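Local coordinates for uncharacterized protein (Bacteroides thetaiotaomicron, PDB 4QNI), which is of unknown function but is probably a two-domain auxiliary nutrient-binding protein, at residues Y227-F237 / I289-I299; I201-Y209 / T218-D226. All coordinates share one frame; numbering follows the deposited sequence.

Contact 1: Y227-F237 / I289-I299. With EDO (1,2-ethanediol), chain E; EDO (1,2-ethanediol), chain G.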
loop_
_atom_site.group_PDB
_atom_site.type_symbol
_atom_site.label_atom_id
_atom_site.label_comp_id
_atom_site.label_asym_id
_atom_site.label_seq_id
_atom_site.Cartn_x
_atom_site.Cartn_y
_atom_site.Cartn_z
ATOM N N TYR A 227 -15.937 16.558 18.038
ATOM C CA TYR A 227 -16.093 17.837 18.747
ATOM C C TYR A 227 -15.913 17.574 20.230
ATOM O O TYR A 227 -16.611 16.724 20.794
ATOM C CB TYR A 227 -17.486 18.466 18.479
ATOM C CG TYR A 227 -17.607 19.200 17.160
ATOM C CD1 TYR A 227 -17.353 18.554 15.951
ATOM C CD2 TYR A 227 -17.984 20.545 17.117
ATOM C CE1 TYR A 227 -17.428 19.235 14.738
ATOM C CE2 TYR A 227 -18.109 21.225 15.903
ATOM C CZ TYR A 227 -17.822 20.567 14.716
ATOM O OH TYR A 227 -17.927 21.212 13.512
ATOM N N THR A 228 -15.006 18.317 20.888
ATOM C CA THR A 228 -14.771 18.135 22.323
ATOM C C THR A 228 -16.006 18.581 23.119
ATOM O O THR A 228 -16.217 18.089 24.222
ATOM C CB THR A 228 -13.498 18.873 22.789
ATOM O OG1 THR A 228 -13.696 20.276 22.657
ATOM C CG2 THR A 228 -12.234 18.438 22.047
ATOM N N ASP A 229 -16.823 19.491 22.554
ATOM C CA ASP A 229 -18.060 20.034 23.180
ATOM C C ASP A 229 -19.381 19.329 22.714
ATOM O O ASP A 229 -20.460 19.822 23.062
ATOM C CB ASP A 229 -18.172 21.572 22.952
ATOM C CG ASP A 229 -18.003 22.078 21.525
ATOM O OD1 ASP A 229 -17.628 21.268 20.647
ATOM O OD2 ASP A 229 -18.222 23.304 21.292
ATOM N N ARG A 230 -19.285 18.167 21.995
ATOM C CA ARG A 230 -20.384 17.283 21.519
ATOM C C ARG A 230 -21.647 17.312 22.373
ATOM O O ARG A 230 -22.758 17.510 21.868
ATOM C CB ARG A 230 -19.947 15.785 21.613
ATOM C CG ARG A 230 -18.977 15.272 20.626
ATOM C CD ARG A 230 -18.863 13.764 20.627
ATOM N NE ARG A 230 -18.562 13.113 21.901
ATOM C CZ ARG A 230 -17.344 12.988 22.424
ATOM N NH1 ARG A 230 -16.302 13.567 21.845
ATOM N NH2 ARG A 230 -17.173 12.344 23.564
ATOM N N ARG A 231 -21.449 16.959 23.672
ATOM C CA ARG A 231 -22.465 16.691 24.699
ATOM C C ARG A 231 -23.443 17.862 24.894
ATOM O O ARG A 231 -24.584 17.643 25.311
ATOM C CB ARG A 231 -21.783 16.289 26.024
ATOM C CG ARG A 231 -20.938 14.999 25.911
ATOM C CD ARG A 231 -20.016 14.829 27.110
ATOM N NE ARG A 231 -19.201 13.608 27.089
ATOM C CZ ARG A 231 -17.997 13.498 26.516
ATOM N NH1 ARG A 231 -17.486 14.508 25.820
ATOM N NH2 ARG A 231 -17.317 12.353 26.597
ATOM N N LYS A 232 -23.017 19.083 24.549
ATOM C CA LYS A 232 -23.856 20.277 24.616
ATOM C C LYS A 232 -24.851 20.322 23.429
ATOM O O LYS A 232 -25.796 21.108 23.464
ATOM C CB LYS A 232 -22.959 21.547 24.589
ATOM C CG LYS A 232 -22.773 22.267 25.924
ATOM C CD LYS A 232 -21.962 23.590 25.793
ATOM C CE LYS A 232 -22.789 24.816 25.411
ATOM N NZ LYS A 232 -22.058 26.100 25.641
ATOM N N TYR A 233 -24.637 19.487 22.385
ATOM C CA TYR A 233 -25.426 19.548 21.148
ATOM C C TYR A 233 -26.163 18.235 20.738
ATOM O O TYR A 233 -26.207 17.921 19.542
ATOM C CB TYR A 233 -24.491 20.010 20.018
ATOM C CG TYR A 233 -23.825 21.330 20.343
ATOM C CD1 TYR A 233 -24.521 22.533 20.223
ATOM C CD2 TYR A 233 -22.516 21.377 20.821
ATOM C CE1 TYR A 233 -23.928 23.747 20.550
ATOM C CE2 TYR A 233 -21.912 22.590 21.154
ATOM C CZ TYR A 233 -22.625 23.770 21.023
ATOM O OH TYR A 233 -22.050 24.971 21.359
ATOM N N LYS A 234 -26.829 17.539 21.692
ATOM C CA LYS A 234 -27.580 16.317 21.345
ATOM C C LYS A 234 -29.037 16.619 20.956
ATOM O O LYS A 234 -29.798 17.199 21.743
ATOM C CB LYS A 234 -27.549 15.282 22.478
ATOM C CG LYS A 234 -26.135 14.788 22.780
ATOM C CD LYS A 234 -26.050 14.165 24.157
ATOM C CE LYS A 234 -26.485 12.721 24.175
ATOM N NZ LYS A 234 -26.622 12.256 25.566
ATOM N N ILE A 235 -29.428 16.182 19.746
ATOM C CA ILE A 235 -30.786 16.359 19.230
ATOM C C ILE A 235 -31.469 14.977 19.204
ATOM O O ILE A 235 -31.048 14.095 18.463
ATOM C CB ILE A 235 -30.780 17.052 17.828
ATOM C CG1 ILE A 235 -29.960 18.374 17.807
ATOM C CG2 ILE A 235 -32.210 17.242 17.297
ATOM C CD1 ILE A 235 -30.285 19.504 18.928
ATOM N N LYS A 236 -32.515 14.807 20.018
ATOM C CA LYS A 236 -33.255 13.552 20.160
ATOM C C LYS A 236 -34.294 13.385 19.096
ATOM O O LYS A 236 -35.012 14.336 18.789
ATOM C CB LYS A 236 -33.935 13.476 21.534
ATOM C CG LYS A 236 -32.974 13.291 22.704
ATOM C CD LYS A 236 -33.663 13.490 24.068
ATOM C CE LYS A 236 -34.701 12.440 24.433
ATOM N NZ LYS A 236 -35.502 12.825 25.634
ATOM N N PHE A 237 -34.386 12.159 18.533
ATOM C CA PHE A 237 -35.385 11.763 17.520
ATOM C C PHE A 237 -36.174 10.564 18.034
ATOM O O PHE A 237 -35.614 9.476 18.216
ATOM C CB PHE A 237 -34.732 11.440 16.167
ATOM C CG PHE A 237 -34.142 12.625 15.436
ATOM C CD1 PHE A 237 -32.908 13.156 15.813
ATOM C CD2 PHE A 237 -34.764 13.142 14.296
ATOM C CE1 PHE A 237 -32.350 14.238 15.115
ATOM C CE2 PHE A 237 -34.190 14.210 13.583
ATOM C CZ PHE A 237 -33.013 14.778 14.023
ATOM N N ILE A 289 -36.456 10.123 7.015
ATOM C CA ILE A 289 -37.059 11.105 7.945
ATOM C C ILE A 289 -37.237 12.385 7.180
ATOM O O ILE A 289 -36.262 12.950 6.710
ATOM C CB ILE A 289 -36.269 11.322 9.282
ATOM C CG1 ILE A 289 -35.941 9.986 9.994
ATOM C CG2 ILE A 289 -37.012 12.304 10.231
ATOM C CD1 ILE A 289 -34.843 10.145 11.082
ATOM N N ASN A 290 -38.470 12.841 7.038
ATOM C CA ASN A 290 -38.783 14.052 6.294
ATOM C C ASN A 290 -39.095 15.215 7.192
ATOM O O ASN A 290 -39.525 15.032 8.327
ATOM C CB ASN A 290 -39.971 13.811 5.361
ATOM C CG ASN A 290 -39.692 12.858 4.236
ATOM O OD1 ASN A 290 -40.340 11.820 4.097
ATOM N ND2 ASN A 290 -38.725 13.188 3.409
ATOM N N ASN A 291 -38.915 16.426 6.647
ATOM C CA ASN A 291 -39.227 17.714 7.257
ATOM C C ASN A 291 -38.517 17.966 8.588
ATOM O O ASN A 291 -39.112 18.480 9.540
ATOM C CB ASN A 291 -40.753 17.900 7.403
ATOM C CG ASN A 291 -41.409 17.952 6.061
ATOM O OD1 ASN A 291 -40.996 18.710 5.189
ATOM N ND2 ASN A 291 -42.386 17.096 5.841
ATOM N N VAL A 292 -37.229 17.654 8.619
ATOM C CA VAL A 292 -36.381 17.971 9.753
ATOM C C VAL A 292 -36.155 19.472 9.600
ATOM O O VAL A 292 -35.715 19.914 8.551
ATOM C CB VAL A 292 -35.077 17.144 9.766
ATOM C CG1 VAL A 292 -34.175 17.572 10.906
ATOM C CG2 VAL A 292 -35.367 15.651 9.830
ATOM N N ASP A 293 -36.566 20.255 10.573
ATOM C CA ASP A 293 -36.447 21.696 10.485
ATOM C C ASP A 293 -36.242 22.280 11.886
ATOM O O ASP A 293 -37.188 22.360 12.676
ATOM C CB ASP A 293 -37.720 22.292 9.797
ATOM C CG ASP A 293 -37.569 23.725 9.331
ATOM O OD1 ASP A 293 -36.669 24.429 9.842
ATOM O OD2 ASP A 293 -38.401 24.173 8.539
ATOM N N TYR A 294 -35.010 22.663 12.197
ATOM C CA TYR A 294 -34.708 23.263 13.491
ATOM C C TYR A 294 -33.535 24.256 13.402
ATOM O O TYR A 294 -32.761 24.296 12.425
ATOM C CB TYR A 294 -34.461 22.199 14.592
ATOM C CG TYR A 294 -33.208 21.375 14.418
ATOM C CD1 TYR A 294 -31.982 21.819 14.914
ATOM C CD2 TYR A 294 -33.258 20.109 13.852
ATOM C CE1 TYR A 294 -30.822 21.052 14.777
ATOM C CE2 TYR A 294 -32.104 19.340 13.687
ATOM C CZ TYR A 294 -30.891 19.807 14.175
ATOM O OH TYR A 294 -29.759 19.049 14.047
ATOM N N TYR A 295 -33.435 25.054 14.463
ATOM C CA TYR A 295 -32.426 26.072 14.685
ATOM C C TYR A 295 -31.679 25.836 15.999
ATOM O O TYR A 295 -32.303 25.443 16.985
ATOM C CB TYR A 295 -33.092 27.437 14.765
ATOM C CG TYR A 295 -33.761 27.911 13.505
ATOM C CD1 TYR A 295 -35.093 27.596 13.240
ATOM C CD2 TYR A 295 -33.117 28.795 12.645
ATOM C CE1 TYR A 295 -35.741 28.085 12.104
ATOM C CE2 TYR A 295 -33.765 29.317 11.530
ATOM C CZ TYR A 295 -35.073 28.946 11.252
ATOM O OH TYR A 295 -35.713 29.451 10.152
ATOM N N PHE A 296 -30.380 26.167 16.050
ATOM C CA PHE A 296 -29.604 26.094 17.293
ATOM C C PHE A 296 -28.398 27.014 17.202
ATOM O O PHE A 296 -27.966 27.354 16.099
ATOM C CB PHE A 296 -29.167 24.642 17.624
ATOM C CG PHE A 296 -27.968 24.150 16.854
ATOM C CD1 PHE A 296 -28.102 23.679 15.554
ATOM C CD2 PHE A 296 -26.698 24.160 17.430
ATOM C CE1 PHE A 296 -26.992 23.229 14.841
ATOM C CE2 PHE A 296 -25.585 23.715 16.714
ATOM C CZ PHE A 296 -25.744 23.237 15.429
ATOM N N ASN A 297 -27.812 27.348 18.361
ATOM C CA ASN A 297 -26.617 28.178 18.448
ATOM C C ASN A 297 -25.390 27.337 18.740
ATOM O O ASN A 297 -25.353 26.616 19.742
ATOM C CB ASN A 297 -26.760 29.243 19.547
ATOM C CG ASN A 297 -27.875 30.240 19.350
ATOM O OD1 ASN A 297 -28.142 30.703 18.241
ATOM N ND2 ASN A 297 -28.502 30.648 20.442
ATOM N N TYR A 298 -24.393 27.401 17.862
ATOM C CA TYR A 298 -23.122 26.754 18.120
ATOM C C TYR A 298 -22.223 27.837 18.738
ATOM O O TYR A 298 -22.210 28.971 18.243
ATOM C CB TYR A 298 -22.502 26.103 16.873
ATOM C CG TYR A 298 -21.163 25.477 17.183
ATOM C CD1 TYR A 298 -21.065 24.390 18.047
ATOM C CD2 TYR A 298 -19.979 26.035 16.702
ATOM C CE1 TYR A 298 -19.826 23.876 18.426
ATOM C CE2 TYR A 298 -18.734 25.499 17.045
ATOM C CZ TYR A 298 -18.664 24.426 17.913
ATOM O OH TYR A 298 -17.444 23.901 18.272
ATOM N N ILE A 299 -21.526 27.502 19.854
ATOM C CA ILE A 299 -20.664 28.433 20.577
ATOM C C ILE A 299 -19.222 27.874 20.547
ATOM O O ILE A 299 -18.884 27.001 21.354
ATOM C CB ILE A 299 -21.203 28.725 22.028
ATOM C CG1 ILE A 299 -22.695 29.190 22.025
ATOM C CG2 ILE A 299 -20.353 29.763 22.755
ATOM C CD1 ILE A 299 -23.692 28.088 22.417
HETATM C C1 EDO E . -29.504 15.796 12.152
HETATM O O1 EDO E . -30.067 16.699 13.082
HETATM C C2 EDO E . -29.134 16.526 10.873
HETATM O O2 EDO E . -28.026 17.375 11.103
HETATM C C1 EDO G . -29.251 10.178 26.045
HETATM O O1 EDO G . -28.142 9.773 25.252
HETATM C C2 EDO G . -29.545 9.132 27.143
HETATM O O2 EDO G . -28.648 9.313 28.234
#

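Contact 2: I201-Y209 / T218-D226. With EDO (1,2-ethanediol), chain D; EDO (1,2-ethanediol), chain E.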
loop_
_atom_site.group_PDB
_atom_site.type_symbol
_atom_site.label_atom_id
_atom_site.label_comp_id
_atom_site.label_asym_id
_atom_site.label_seq_id
_atom_site.Cartn_x
_atom_site.Cartn_y
_atom_site.Cartn_z
ATOM N N ILE A 201 -23.426 23.999 4.367
ATOM C CA ILE A 201 -22.377 23.092 4.819
ATOM C C ILE A 201 -23.022 21.708 4.829
ATOM O O ILE A 201 -24.020 21.506 5.535
ATOM C CB ILE A 201 -21.792 23.510 6.206
ATOM C CG1 ILE A 201 -21.340 24.995 6.219
ATOM C CG2 ILE A 201 -20.654 22.572 6.632
ATOM C CD1 ILE A 201 -21.424 25.699 7.597
ATOM N N THR A 202 -22.524 20.780 4.002
ATOM C CA THR A 202 -23.170 19.482 3.989
ATOM C C THR A 202 -22.276 18.426 4.622
ATOM O O THR A 202 -21.132 18.211 4.197
ATOM C CB THR A 202 -23.675 19.081 2.591
ATOM O OG1 THR A 202 -24.547 20.118 2.103
ATOM C CG2 THR A 202 -24.448 17.741 2.608
ATOM N N LYS A 203 -22.828 17.805 5.680
ATOM C CA LYS A 203 -22.295 16.651 6.386
ATOM C C LYS A 203 -22.761 15.453 5.593
ATOM O O LYS A 203 -23.959 15.176 5.606
ATOM C CB LYS A 203 -22.843 16.602 7.831
ATOM C CG LYS A 203 -21.992 17.294 8.874
ATOM C CD LYS A 203 -22.066 16.560 10.211
ATOM C CE LYS A 203 -20.989 15.506 10.361
ATOM N NZ LYS A 203 -19.627 16.115 10.462
ATOM N N SER A 204 -21.871 14.777 4.864
ATOM C CA SER A 204 -22.279 13.627 4.041
ATOM C C SER A 204 -22.787 12.440 4.888
ATOM O O SER A 204 -23.608 11.659 4.411
ATOM C CB SER A 204 -21.129 13.165 3.144
ATOM O OG SER A 204 -20.091 12.570 3.909
ATOM N N SER A 205 -22.273 12.294 6.111
ATOM C CA SER A 205 -22.630 11.213 7.022
ATOM C C SER A 205 -23.042 11.763 8.395
ATOM O O SER A 205 -22.331 12.577 8.976
ATOM C CB SER A 205 -21.469 10.234 7.159
ATOM O OG SER A 205 -21.793 9.218 8.090
ATOM N N ILE A 206 -24.221 11.341 8.890
ATOM C CA ILE A 206 -24.752 11.776 10.179
ATOM C C ILE A 206 -25.045 10.530 10.975
ATOM O O ILE A 206 -25.900 9.735 10.584
ATOM C CB ILE A 206 -26.004 12.701 10.013
ATOM C CG1 ILE A 206 -25.642 14.001 9.252
ATOM C CG2 ILE A 206 -26.641 13.007 11.390
ATOM C CD1 ILE A 206 -26.806 14.704 8.690
ATOM N N ARG A 207 -24.349 10.363 12.090
ATOM C CA ARG A 207 -24.525 9.188 12.924
ATOM C C ARG A 207 -25.723 9.368 13.853
ATOM O O ARG A 207 -25.788 10.352 14.603
ATOM C CB ARG A 207 -23.226 8.909 13.726
ATOM C CG ARG A 207 -23.298 7.613 14.532
ATOM C CD ARG A 207 -21.925 7.142 14.915
ATOM N NE ARG A 207 -21.240 6.637 13.733
ATOM C CZ ARG A 207 -19.932 6.479 13.638
ATOM N NH1 ARG A 207 -19.140 6.821 14.647
ATOM N NH2 ARG A 207 -19.399 5.994 12.526
ATOM N N GLY A 208 -26.623 8.383 13.808
ATOM C CA GLY A 208 -27.821 8.295 14.635
ATOM C C GLY A 208 -27.523 7.275 15.708
ATOM O O GLY A 208 -27.346 6.101 15.396
ATOM N N TYR A 209 -27.391 7.722 16.965
ATOM C CA TYR A 209 -27.049 6.861 18.102
ATOM C C TYR A 209 -28.263 6.396 18.835
ATOM O O TYR A 209 -29.165 7.190 19.070
ATOM C CB TYR A 209 -26.173 7.634 19.097
ATOM C CG TYR A 209 -24.918 8.208 18.508
ATOM C CD1 TYR A 209 -24.920 9.458 17.893
ATOM C CD2 TYR A 209 -23.710 7.522 18.595
ATOM C CE1 TYR A 209 -23.749 10.004 17.367
ATOM C CE2 TYR A 209 -22.530 8.085 18.129
ATOM C CZ TYR A 209 -22.553 9.325 17.518
ATOM O OH TYR A 209 -21.393 9.827 16.997
ATOM N N THR A 218 -28.840 12.574 17.288
ATOM C CA THR A 218 -27.768 13.004 16.391
ATOM C C THR A 218 -27.120 14.194 17.094
ATOM O O THR A 218 -27.761 14.820 17.956
ATOM C CB THR A 218 -28.264 13.397 14.974
ATOM O OG1 THR A 218 -28.855 14.701 15.032
ATOM C CG2 THR A 218 -29.191 12.342 14.272
ATOM N N TYR A 219 -25.901 14.549 16.738
ATOM C CA TYR A 219 -25.393 15.824 17.205
ATOM C C TYR A 219 -26.062 16.927 16.340
ATOM O O TYR A 219 -26.479 16.649 15.212
ATOM C CB TYR A 219 -23.862 15.900 17.159
ATOM C CG TYR A 219 -23.225 14.952 18.148
ATOM C CD1 TYR A 219 -23.329 15.172 19.518
ATOM C CD2 TYR A 219 -22.566 13.805 17.716
ATOM C CE1 TYR A 219 -22.830 14.253 20.432
ATOM C CE2 TYR A 219 -22.020 12.904 18.622
ATOM C CZ TYR A 219 -22.159 13.130 19.980
ATOM O OH TYR A 219 -21.604 12.265 20.878
ATOM N N ALA A 220 -26.229 18.137 16.901
ATOM C CA ALA A 220 -26.847 19.261 16.202
ATOM C C ALA A 220 -26.024 19.677 14.982
ATOM O O ALA A 220 -24.808 19.833 15.076
ATOM C CB ALA A 220 -27.025 20.434 17.159
ATOM N N GLY A 221 -26.692 19.783 13.844
ATOM C CA GLY A 221 -26.091 20.145 12.570
ATOM C C GLY A 221 -24.743 19.542 12.214
ATOM O O GLY A 221 -24.625 18.337 11.982
ATOM N N ILE A 222 -23.718 20.405 12.148
ATOM C CA ILE A 222 -22.349 20.056 11.737
ATOM C C ILE A 222 -21.524 19.458 12.864
ATOM O O ILE A 222 -20.432 18.945 12.601
ATOM C CB ILE A 222 -21.630 21.266 11.113
ATOM C CG1 ILE A 222 -21.603 22.457 12.086
ATOM C CG2 ILE A 222 -22.292 21.625 9.788
ATOM C CD1 ILE A 222 -20.680 23.421 11.735
ATOM N N VAL A 223 -22.032 19.518 14.113
ATOM C CA VAL A 223 -21.343 18.921 15.265
ATOM C C VAL A 223 -21.298 17.408 15.045
ATOM O O VAL A 223 -22.240 16.833 14.496
ATOM C CB VAL A 223 -22.030 19.287 16.611
ATOM C CG1 VAL A 223 -21.302 18.665 17.812
ATOM C CG2 VAL A 223 -22.152 20.795 16.780
ATOM N N ASP A 224 -20.192 16.782 15.415
ATOM C CA ASP A 224 -20.028 15.336 15.306
ATOM C C ASP A 224 -19.177 14.849 16.477
ATOM O O ASP A 224 -18.839 15.639 17.369
ATOM C CB ASP A 224 -19.459 14.895 13.925
ATOM C CG ASP A 224 -18.038 15.349 13.582
ATOM O OD1 ASP A 224 -17.214 15.512 14.517
ATOM O OD2 ASP A 224 -17.736 15.487 12.374
ATOM N N GLU A 225 -18.878 13.544 16.479
ATOM C CA GLU A 225 -18.105 12.791 17.464
ATOM C C GLU A 225 -16.720 13.361 17.770
ATOM O O GLU A 225 -16.159 13.042 18.822
ATOM C CB GLU A 225 -17.896 11.385 16.918
ATOM C CG GLU A 225 -18.239 10.302 17.885
ATOM C CD GLU A 225 -18.185 8.952 17.210
ATOM O OE1 GLU A 225 -17.074 8.524 16.828
ATOM O OE2 GLU A 225 -19.249 8.304 17.093
ATOM N N ASP A 226 -16.113 14.105 16.826
ATOM C CA ASP A 226 -14.764 14.607 17.052
ATOM C C ASP A 226 -14.759 16.047 17.629
ATOM O O ASP A 226 -13.690 16.613 17.823
ATOM C CB ASP A 226 -13.884 14.442 15.799
ATOM C CG ASP A 226 -13.538 12.985 15.485
ATOM O OD1 ASP A 226 -13.560 12.141 16.424
ATOM O OD2 ASP A 226 -13.239 12.689 14.315
HETATM C C1 EDO D . -19.151 9.983 13.058
HETATM O O1 EDO D . -19.895 11.046 13.681
HETATM C C2 EDO D . -19.199 10.026 11.489
HETATM O O2 EDO D . -20.445 9.571 10.943
HETATM C C1 EDO E . -29.504 15.796 12.152
HETATM O O1 EDO E . -30.067 16.699 13.082
HETATM C C2 EDO E . -29.134 16.526 10.873
HETATM O O2 EDO E . -28.026 17.375 11.103
HETATM O O HOH W 1 -24.534 12.691 14.879
#

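Contact 1: Y227-F237 / I289-I299
The backbone N-H of I299 donates to the phenol oxygen of Y233, with N to OH at 3.0 Å and a nearly straight N-H...O angle of 162°. The bond ties the end of strand 282-298 to the segment leading into strand 234-240, in the antiparallel sheet of the C-terminal domain. Strands 234-240 and 282-298 belong to that one sheet but have 244-250 and 260-275 between them, and the axes of their segments approach only to 10.8 Å, as in a sheet curled so that its own side chains pack inside. Y233, Y227, F296 and Y298 form an aromatic cluster at one end. CD1 of Y298 sits over a face of the Y233 ring, 3.4 Å from CZ, while the carbonyl O of N297 lies at that ring's edge, 3.3 Å from CE1. Y298 holds its CG anti to the backbone N (chi1 178°), and its far end meets Y227: the edge of the Y227 ring is turned to the Y298 face, planes at 75° and centroids 5.8 Å apart. Y281 of the second subunit meets Y227 edge-to-face, extending the cluster across the interface. With an alanine at Y233, the I299 N-H would probably lose its acceptor, and F296 and Y298 the ring they pack against. Farther along, CG2 of I235 lies over the Y294 ring, whose OH is bonded both to O1 of an ethanediol, 2.6 Å away, and to G221 N. F237 finishes the apolar row, CG2 of V292 standing at its ring edge, 4.2 Å from CE2.

Contact 2: I201-Y209 / T218-D226
G208 and T218 face each other with CA atoms 5.0 Å apart in the beta hairpin of strands 205-210 and 215-219, after which the chain folds through a type II' turn from A220 to V223, with G221 at positive phi and V223 N bonded to A220 O. Just beyond the paired residues a water bridges the strands, donating a hydrogen bond to R207 O and accepting one from Y219 N. Three polar side chains then converge. OE2 of E225 takes the Y209 hydroxyl on its anti side (OH to OE2 2.6 Å) and the R207 guanidinium on its syn side (NH1 to OE2 2.9 Å), both from the same face of the carboxylate. R207 has CG anti to its own N (chi1 -175°), which lays CG over a face of the Y209 ring, and its NE turns to a second carboxylate, D174. Y209 CE1 also packs 3.6 Å from Y219 CE2, the two rings oblique. At the other end, the bent chain of K203 passes the G221 carbonyl and ends in a salt bridge, NZ to D224 OD2 at 2.8 Å, while OD1 of D224 accepts from D226 N in an Asx turn. I201 and I222 add a methyl contact, CG2 to CG2 at 3.7 Å. Since R164 also forms a salt bridge to E225 OE2, this oxygen gathers two positive groups and a hydroxyl, a setting that would favour the charged carboxylate and fix its rotation.

The two contacts meet on strands 215-219 and 234-240, neighbours in one antiparallel sheet of the C-terminal domain. Backbone pairs join them, probably as hydrogen bonds: Y233 O lies 2.6 Å from A220 N and I235 N 2.8 Å from T218 O. Contact 1 is buried and built mainly from aromatic and aliphatic side chains packed between non-adjacent strands of the sheet. Contact 2 is only partly buried; it joins strands adjacent in the sheet, with the turn that follows them, and relies largely on salt bridges, a hydroxyl-carboxylate bond and a bridging water, with some apolar packing. One ethanediol, probably from the crystallisation liquor, touches both, and each also reaches the second subunit.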